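Local coordinates for protein putative mandelate racemase (Bordetella bronchiseptica, PDB 3OZY) that is of unknown function but, as a magnesium-binding enolase superfamily member, probably abstracts a proton next to the carboxylate of an acid sugar, at residues 16-19 / 20-23; 180-183 / 184-188; 212-215 / 216-220. All coordinates share one frame; numbering follows the deposited sequence.

Contact 1. Residues 16-19 / 20-23; sequences PIPE and RMRV
Pro18 and Met21 close a tight turn. Met21 N donates to Pro18 O over 2.8 Å. One residue later, Arg22 N donates to Glu19 O at a longer 3.3 Å. Each bond links residues three apart, and the backbone makes a short 3-10 turn of two overlapping type I turns. Both donors stand well above the plane of the carbonyl they use. The turn belongs to the loop that joins strand 5-16 to strand 24-25.

The tight side is apolar. Ile17 is buried, and its CG2 lies 3.7 Å from Met21 C. CG2 is set opposite the backbone N (chi1 -55° for the other branch), which turns this methyl against the Met21-Arg22 peptide. Lys30 and Arg33 pack on the same side chain from outside the turn.

The other side is looser and largely polar. Arg20 folds back toward the proline, and its NH2 approaches Pro18 CB obliquely at 3.6 Å. Arg22 runs out extended from CG to NE, past the backbone of Glu19. Glu19 CG sits over one face of its guanidinium, near the rim. The Glu19 carboxylate, bent round at chi2, comes near this group but makes no salt bridge. Water fills the role instead. Water 2 donates to Glu19 OE2 (2.8 Å) and accepts from Arg22 NH2 (3.0 Å). Water 1, in the guanidinium plane at its edge, accepts from Arg22 NE at 2.7 Å. It probably also donates to Ile17 O, 2.8 Å away.

The turn is thus closed by two backbone bonds, with the buried Ile17 packed on its peptide side. The charges of Glu19 and Arg22 attract at a distance and probably add little by themselves; within the turn, the two waters make the directed bonds to Arg22 NE and NH2.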
loop_
_atom_site.group_PDB
_atom_site.type_symbol
_atom_site.label_atom_id
_atom_site.label_comp_id
_atom_site.label_asym_id
_atom_site.label_seq_id
_atom_site.Cartn_x
_atom_site.Cartn_y
_atom_site.Cartn_z
ATOM N N PRO A 16 -15.393 -14.741 18.266
ATOM C CA PRO A 16 -16.647 -13.988 18.176
ATOM C C PRO A 16 -16.721 -12.821 19.158
ATOM O O PRO A 16 -15.929 -12.733 20.097
ATOM C CB PRO A 16 -17.707 -15.044 18.508
ATOM C CG PRO A 16 -17.000 -16.022 19.387
ATOM C CD PRO A 16 -15.564 -16.056 18.911
ATOM N N ILE A 17 -17.671 -11.932 18.918
ATOM C CA ILE A 17 -17.944 -10.808 19.805
ATOM C C ILE A 17 -19.443 -10.813 20.087
ATOM O O ILE A 17 -20.232 -10.799 19.154
ATOM C CB ILE A 17 -17.585 -9.443 19.154
ATOM C CG1 ILE A 17 -16.127 -9.405 18.664
ATOM C CG2 ILE A 17 -17.840 -8.311 20.152
ATOM C CD1 ILE A 17 -15.794 -8.138 17.835
ATOM N N PRO A 18 -19.845 -10.842 21.371
ATOM C CA PRO A 18 -21.284 -10.740 21.642
ATOM C C PRO A 18 -21.848 -9.485 20.991
ATOM O O PRO A 18 -21.187 -8.445 21.015
ATOM C CB PRO A 18 -21.340 -10.641 23.171
ATOM C CG PRO A 18 -20.118 -11.373 23.629
ATOM C CD PRO A 18 -19.059 -11.015 22.606
ATOM N N GLU A 19 -23.037 -9.584 20.406
ATOM C CA GLU A 19 -23.626 -8.487 19.654
ATOM C C GLU A 19 -23.565 -7.160 20.407
ATOM O O GLU A 19 -23.205 -6.131 19.825
ATOM C CB GLU A 19 -25.076 -8.825 19.281
ATOM C CG GLU A 19 -25.650 -8.006 18.136
ATOM C CD GLU A 19 -26.360 -6.741 18.585
ATOM O OE1 GLU A 19 -26.675 -6.596 19.788
ATOM O OE2 GLU A 19 -26.622 -5.885 17.713
ATOM N N ARG A 20 -23.911 -7.173 21.694
ATOM C CA ARG A 20 -23.953 -5.936 22.468
ATOM C C ARG A 20 -22.571 -5.338 22.716
ATOM O O ARG A 20 -22.450 -4.144 23.013
ATOM C CB ARG A 20 -24.640 -6.185 23.810
ATOM C CG ARG A 20 -23.801 -6.988 24.778
ATOM C CD ARG A 20 -24.637 -7.487 25.948
ATOM N NE ARG A 20 -23.831 -8.297 26.845
ATOM C CZ ARG A 20 -23.555 -9.578 26.635
ATOM N NH1 ARG A 20 -22.806 -10.242 27.503
ATOM N NH2 ARG A 20 -24.032 -10.193 25.557
ATOM N N MET A 21 -21.538 -6.174 22.622
ATOM C CA MET A 21 -20.161 -5.760 22.903
ATOM C C MET A 21 -19.423 -5.281 21.651
ATOM O O MET A 21 -18.249 -4.893 21.725
ATOM C CB MET A 21 -19.368 -6.900 23.559
ATOM C CG MET A 21 -19.889 -7.338 24.920
ATOM S SD MET A 21 -19.907 -6.004 26.127
ATOM C CE MET A 21 -18.158 -5.619 26.250
ATOM N N ARG A 22 -20.093 -5.318 20.504
ATOM C CA ARG A 22 -19.522 -4.754 19.289
ATOM C C ARG A 22 -19.382 -3.265 19.519
ATOM O O ARG A 22 -20.258 -2.630 20.122
ATOM C CB ARG A 22 -20.443 -4.969 18.100
ATOM C CG ARG A 22 -20.664 -6.396 17.711
ATOM C CD ARG A 22 -21.784 -6.423 16.703
ATOM N NE ARG A 22 -21.852 -7.698 16.016
ATOM C CZ ARG A 22 -22.682 -7.947 15.013
ATOM N NH1 ARG A 22 -22.657 -9.139 14.432
ATOM N NH2 ARG A 22 -23.529 -7.006 14.597
ATOM N N VAL A 23 -18.278 -2.697 19.044
ATOM C CA VAL A 23 -18.102 -1.251 19.106
ATOM C C VAL A 23 -17.834 -0.704 17.710
ATOM O O VAL A 23 -17.386 -1.443 16.823
ATOM C CB VAL A 23 -16.972 -0.836 20.080
ATOM C CG1 VAL A 23 -17.356 -1.163 21.532
ATOM C CG2 VAL A 23 -15.642 -1.478 19.695
HETATM O O HOH W 1 -20.323 -9.830 16.581
HETATM O O HOH W 2 -24.654 -4.650 16.132
#

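Contact 2. Residues 180-183 / 184-188; sequences KDAA and NLRAM
Residues 180-188 form regular alpha-helix, with four successive i to i+4 bonds from Asn184-Lys180 to Ala187-Ala183. All four run 2.9 to 3.0 Å, for example Asn184 N to Lys180 O at 2.9 Å, and are nearly straight.

Among the side chains, Arg186 lies back along the helix. Its CG is beside its own backbone N (chi1 -68°), and the extended chain carries the guanidinium over Ala182. One face of that group covers Ala182 CB, which is 3.7 Å from Arg186 NH2. Asn184 meets Asp181 through water. Water 3 donates to Asp181 OD1 at 2.8 Å and accepts from Asn184 ND2 at 3.2 Å. The other carboxylate oxygen, Asp181 OD2, takes a hydrogen bond from Gly175 N, so both ends of this buried acid are held.

The helix has packed neighbours on several sides. Pro152 of helix 152-164 touches Ala183, Asn184 and Ala187, and Leu159 meets Met188. Helix 208-220 covers another side, with Ile217 on Ala182 and Leu218 on Leu185. Ile198 and Val200 of strand 197-201 lie against Leu185. Helix 178-192 is the crossover between parallel strands 169-173 and 197-201.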
loop_
_atom_site.group_PDB
_atom_site.type_symbol
_atom_site.label_atom_id
_atom_site.label_comp_id
_atom_site.label_asym_id
_atom_site.label_seq_id
_atom_site.Cartn_x
_atom_site.Cartn_y
_atom_site.Cartn_z
ATOM N N LYS A 180 -21.404 15.952 19.979
ATOM C CA LYS A 180 -21.515 14.914 20.993
ATOM C C LYS A 180 -20.141 14.533 21.527
ATOM O O LYS A 180 -19.972 14.302 22.721
ATOM C CB LYS A 180 -22.219 13.681 20.430
ATOM C CG LYS A 180 -23.661 13.928 20.029
ATOM C CD LYS A 180 -24.309 12.648 19.524
ATOM C CE LYS A 180 -25.798 12.833 19.284
ATOM N NZ LYS A 180 -26.437 11.560 18.849
ATOM N N ASP A 181 -19.161 14.466 20.629
ATOM C CA ASP A 181 -17.787 14.164 21.028
ATOM C C ASP A 181 -17.317 15.181 22.056
ATOM O O ASP A 181 -16.712 14.824 23.072
ATOM C CB ASP A 181 -16.844 14.207 19.821
ATOM C CG ASP A 181 -17.157 13.145 18.782
ATOM O OD1 ASP A 181 -17.624 12.039 19.145
ATOM O OD2 ASP A 181 -16.912 13.401 17.583
ATOM N N ALA A 182 -17.593 16.458 21.789
ATOM C CA ALA A 182 -17.198 17.518 22.708
ATOM C C ALA A 182 -17.884 17.370 24.056
ATOM O O ALA A 182 -17.264 17.535 25.103
ATOM C CB ALA A 182 -17.494 18.897 22.111
ATOM N N ALA A 183 -19.175 17.056 24.032
ATOM C CA ALA A 183 -19.911 16.906 25.281
ATOM C C ALA A 183 -19.363 15.725 26.082
ATOM O O ALA A 183 -19.233 15.799 27.300
ATOM C CB ALA A 183 -21.400 16.737 25.011
ATOM N N ASN A 184 -19.023 14.641 25.387
ATOM C CA ASN A 184 -18.434 13.477 26.038
ATOM C C ASN A 184 -17.118 13.832 26.719
ATOM O O ASN A 184 -16.877 13.486 27.875
ATOM C CB ASN A 184 -18.205 12.351 25.031
ATOM C CG ASN A 184 -19.490 11.730 24.552
ATOM O OD1 ASN A 184 -20.575 12.070 25.020
ATOM N ND2 ASN A 184 -19.372 10.787 23.617
ATOM N N LEU A 185 -16.251 14.528 25.988
ATOM C CA LEU A 185 -14.953 14.927 26.530
ATOM C C LEU A 185 -15.088 15.836 27.738
ATOM O O LEU A 185 -14.378 15.676 28.731
ATOM C CB LEU A 185 -14.119 15.637 25.468
ATOM C CG LEU A 185 -13.432 14.751 24.441
ATOM C CD1 LEU A 185 -12.870 15.626 23.342
ATOM C CD2 LEU A 185 -12.335 13.916 25.092
ATOM N N ARG A 186 -15.993 16.805 27.652
ATOM C CA ARG A 186 -16.188 17.712 28.771
ATOM C C ARG A 186 -16.652 16.941 30.012
ATOM O O ARG A 186 -16.174 17.185 31.111
ATOM C CB ARG A 186 -17.156 18.848 28.421
ATOM C CG ARG A 186 -16.599 19.819 27.383
ATOM C CD ARG A 186 -17.480 21.046 27.244
ATOM N NE ARG A 186 -17.300 21.714 25.958
ATOM C CZ ARG A 186 -18.118 21.550 24.919
ATOM N NH1 ARG A 186 -19.165 20.738 25.019
ATOM N NH2 ARG A 186 -17.889 22.190 23.784
ATOM N N ALA A 187 -17.568 15.992 29.830
ATOM C CA ALA A 187 -18.066 15.209 30.959
ATOM C C ALA A 187 -16.967 14.314 31.524
ATOM O O ALA A 187 -16.832 14.162 32.736
ATOM C CB ALA A 187 -19.271 14.377 30.538
ATOM N N MET A 188 -16.187 13.707 30.632
ATOM C CA MET A 188 -15.072 12.860 31.041
ATOM C C MET A 188 -14.052 13.610 31.893
ATOM O O MET A 188 -13.660 13.143 32.956
ATOM C CB MET A 188 -14.395 12.235 29.818
ATOM C CG MET A 188 -15.238 11.145 29.159
ATOM S SD MET A 188 -14.715 10.806 27.465
ATOM C CE MET A 188 -13.113 10.079 27.756
HETATM O O HOH W 3 -17.306 10.262 21.276
#

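Contact 3. Residues 212-215 / 216-220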
loop_
_atom_site.group_PDB
_atom_site.type_symbol
_atom_site.label_atom_id
_atom_site.label_comp_id
_atom_site.label_asym_id
_atom_site.label_seq_id
_atom_site.Cartn_x
_atom_site.Cartn_y
_atom_site.Cartn_z
ATOM N N LEU A 212 -9.873 21.492 13.051
ATOM C CA LEU A 212 -9.454 22.708 13.741
ATOM C C LEU A 212 -10.440 23.091 14.841
ATOM O O LEU A 212 -10.037 23.489 15.936
ATOM C CB LEU A 212 -9.287 23.859 12.746
ATOM C CG LEU A 212 -8.022 23.810 11.883
ATOM C CD1 LEU A 212 -8.195 24.671 10.635
ATOM C CD2 LEU A 212 -6.801 24.241 12.690
ATOM N N ALA A 213 -11.733 22.965 14.561
ATOM C CA ALA A 213 -12.743 23.275 15.571
ATOM C C ALA A 213 -12.610 22.295 16.733
ATOM O O ALA A 213 -12.672 22.694 17.903
ATOM C CB ALA A 213 -14.134 23.208 14.966
ATOM N N MET A 214 -12.418 21.020 16.426
ATOM C CA MET A 214 -12.307 20.055 17.508
ATOM C C MET A 214 -11.034 20.276 18.322
ATOM O O MET A 214 -11.063 20.181 19.552
ATOM C CB MET A 214 -12.371 18.624 16.985
ATOM C CG MET A 214 -12.380 17.622 18.115
ATOM S SD MET A 214 -12.692 15.932 17.590
ATOM C CE MET A 214 -14.426 16.012 17.157
ATOM N N LEU A 215 -9.925 20.584 17.652
ATOM C CA LEU A 215 -8.661 20.824 18.358
ATOM C C LEU A 215 -8.821 21.879 19.463
ATOM O O LEU A 215 -8.235 21.760 20.550
ATOM C CB LEU A 215 -7.560 21.227 17.370
ATOM C CG LEU A 215 -6.191 21.546 17.967
ATOM C CD1 LEU A 215 -5.614 20.350 18.744
ATOM C CD2 LEU A 215 -5.235 21.976 16.853
ATOM N N ARG A 216 -9.621 22.909 19.210
ATOM C CA ARG A 216 -9.875 23.926 20.238
ATOM C C ARG A 216 -10.481 23.304 21.495
ATOM O O ARG A 216 -10.113 23.651 22.620
ATOM C CB ARG A 216 -10.804 25.019 19.701
ATOM C CG ARG A 216 -10.141 25.931 18.682
ATOM C CD ARG A 216 -11.178 26.779 17.975
ATOM N NE ARG A 216 -10.548 27.780 17.124
ATOM C CZ ARG A 216 -11.224 28.657 16.391
ATOM N NH1 ARG A 216 -12.551 28.641 16.375
ATOM N NH2 ARG A 216 -10.571 29.538 15.653
ATOM N N ILE A 217 -11.436 22.397 21.287
ATOM C CA ILE A 217 -12.081 21.655 22.369
ATOM C C ILE A 217 -11.060 20.795 23.102
ATOM O O ILE A 217 -10.997 20.790 24.336
ATOM C CB ILE A 217 -13.193 20.726 21.827
ATOM C CG1 ILE A 217 -14.263 21.539 21.086
ATOM C CG2 ILE A 217 -13.805 19.893 22.959
ATOM C CD1 ILE A 217 -14.966 22.553 21.956
ATOM N N LEU A 218 -10.258 20.060 22.336
ATOM C CA LEU A 218 -9.260 19.156 22.921
ATOM C C LEU A 218 -8.277 19.941 23.781
ATOM O O LEU A 218 -7.840 19.487 24.842
ATOM C CB LEU A 218 -8.498 18.379 21.845
ATOM C CG LEU A 218 -9.348 17.683 20.781
ATOM C CD1 LEU A 218 -8.435 16.805 19.923
ATOM C CD2 LEU A 218 -10.489 16.872 21.365
ATOM N N ASP A 219 -7.924 21.132 23.317
ATOM C CA ASP A 219 -7.019 22.008 24.051
ATOM C C ASP A 219 -7.670 22.426 25.380
ATOM O O ASP A 219 -7.075 22.292 26.446
ATOM C CB ASP A 219 -6.703 23.205 23.141
ATOM C CG ASP A 219 -5.603 24.103 23.667
ATOM O OD1 ASP A 219 -5.032 23.839 24.738
ATOM O OD2 ASP A 219 -5.316 25.099 22.974
ATOM N N GLU A 220 -8.910 22.886 25.306
ATOM C CA GLU A 220 -9.666 23.259 26.494
ATOM C C GLU A 220 -9.708 22.120 27.518
ATOM O O GLU A 220 -9.573 22.356 28.731
ATOM C CB GLU A 220 -11.087 23.640 26.071
ATOM C CG GLU A 220 -12.071 23.896 27.203
ATOM C CD GLU A 220 -13.512 23.919 26.705
ATOM O OE1 GLU A 220 -13.747 24.404 25.576
ATOM O OE2 GLU A 220 -14.409 23.446 27.436
#
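Residues 212-220 are the last two turns of helix 208-220, where Leu218 N bonds Met214 O and Asp219 N bonds Leu215 O, both at 2.9 Å. The first of these points nearly along the C=O axis. The backbone is less regular two residues earlier, at Arg216 N. This atom makes two weak bonds, 3.4 Å to Leu212 O and 3.3 Å to Ala213 O. The second is strongly bent, at 123°. The N-H is shared between two carbonyls and held firmly by neither.

Met214 and Leu218 form the apolar contact. They cross obliquely, with Met214 CG 3.8 Å from Leu218 CD2. Met214 CG stands opposite its backbone N (chi1 -175°), and the chain bends only at its end. The modelled Met214 is one of two conformers. Leu218 also lays its CG close to Met214 O, and so covers the carbonyl that its own N-H bonds.

Arg216 lies on the exposed side of the helix, extended, with its CG 3.7 Å from Leu212 O. Asp219 is partly exposed. It sets its CB against Leu215 O, while its side chain touches Thr246 and Pro247 in a loop.

Phe226 of strand 225-227 meets both Met214 and Leu218, which places their pair on the inward face of the helix. The helix is the crossover between parallel strands 197-201 and 225-227. Those strands bear Asp201 and Glu227, two of the magnesium ligands. This is the beta-alpha-beta arrangement of the barrel domain in the enolase superfamily.

Overall arrangement
Going from the N terminus, contact 1 closes first, at a turn in the N-terminal domain between strands 5-16 and 24-25. Contacts 2 and 3 follow in the barrel domain, each within a single helix. The three lie in series; none nests in or crosses another. Contact 1 stands apart, its nearest atoms about 12 Å from contact 2 and about 17 Å from contact 3. Contacts 2 and 3 touch. Leu185 packs against Leu218, and Asp181 meets Met214. Arg186 rests on Ile217, with the carboxylate of Glu220 near its guanidinium but too far for a firm salt bridge. Successive outer helices of the barrel are thereby tied side by side.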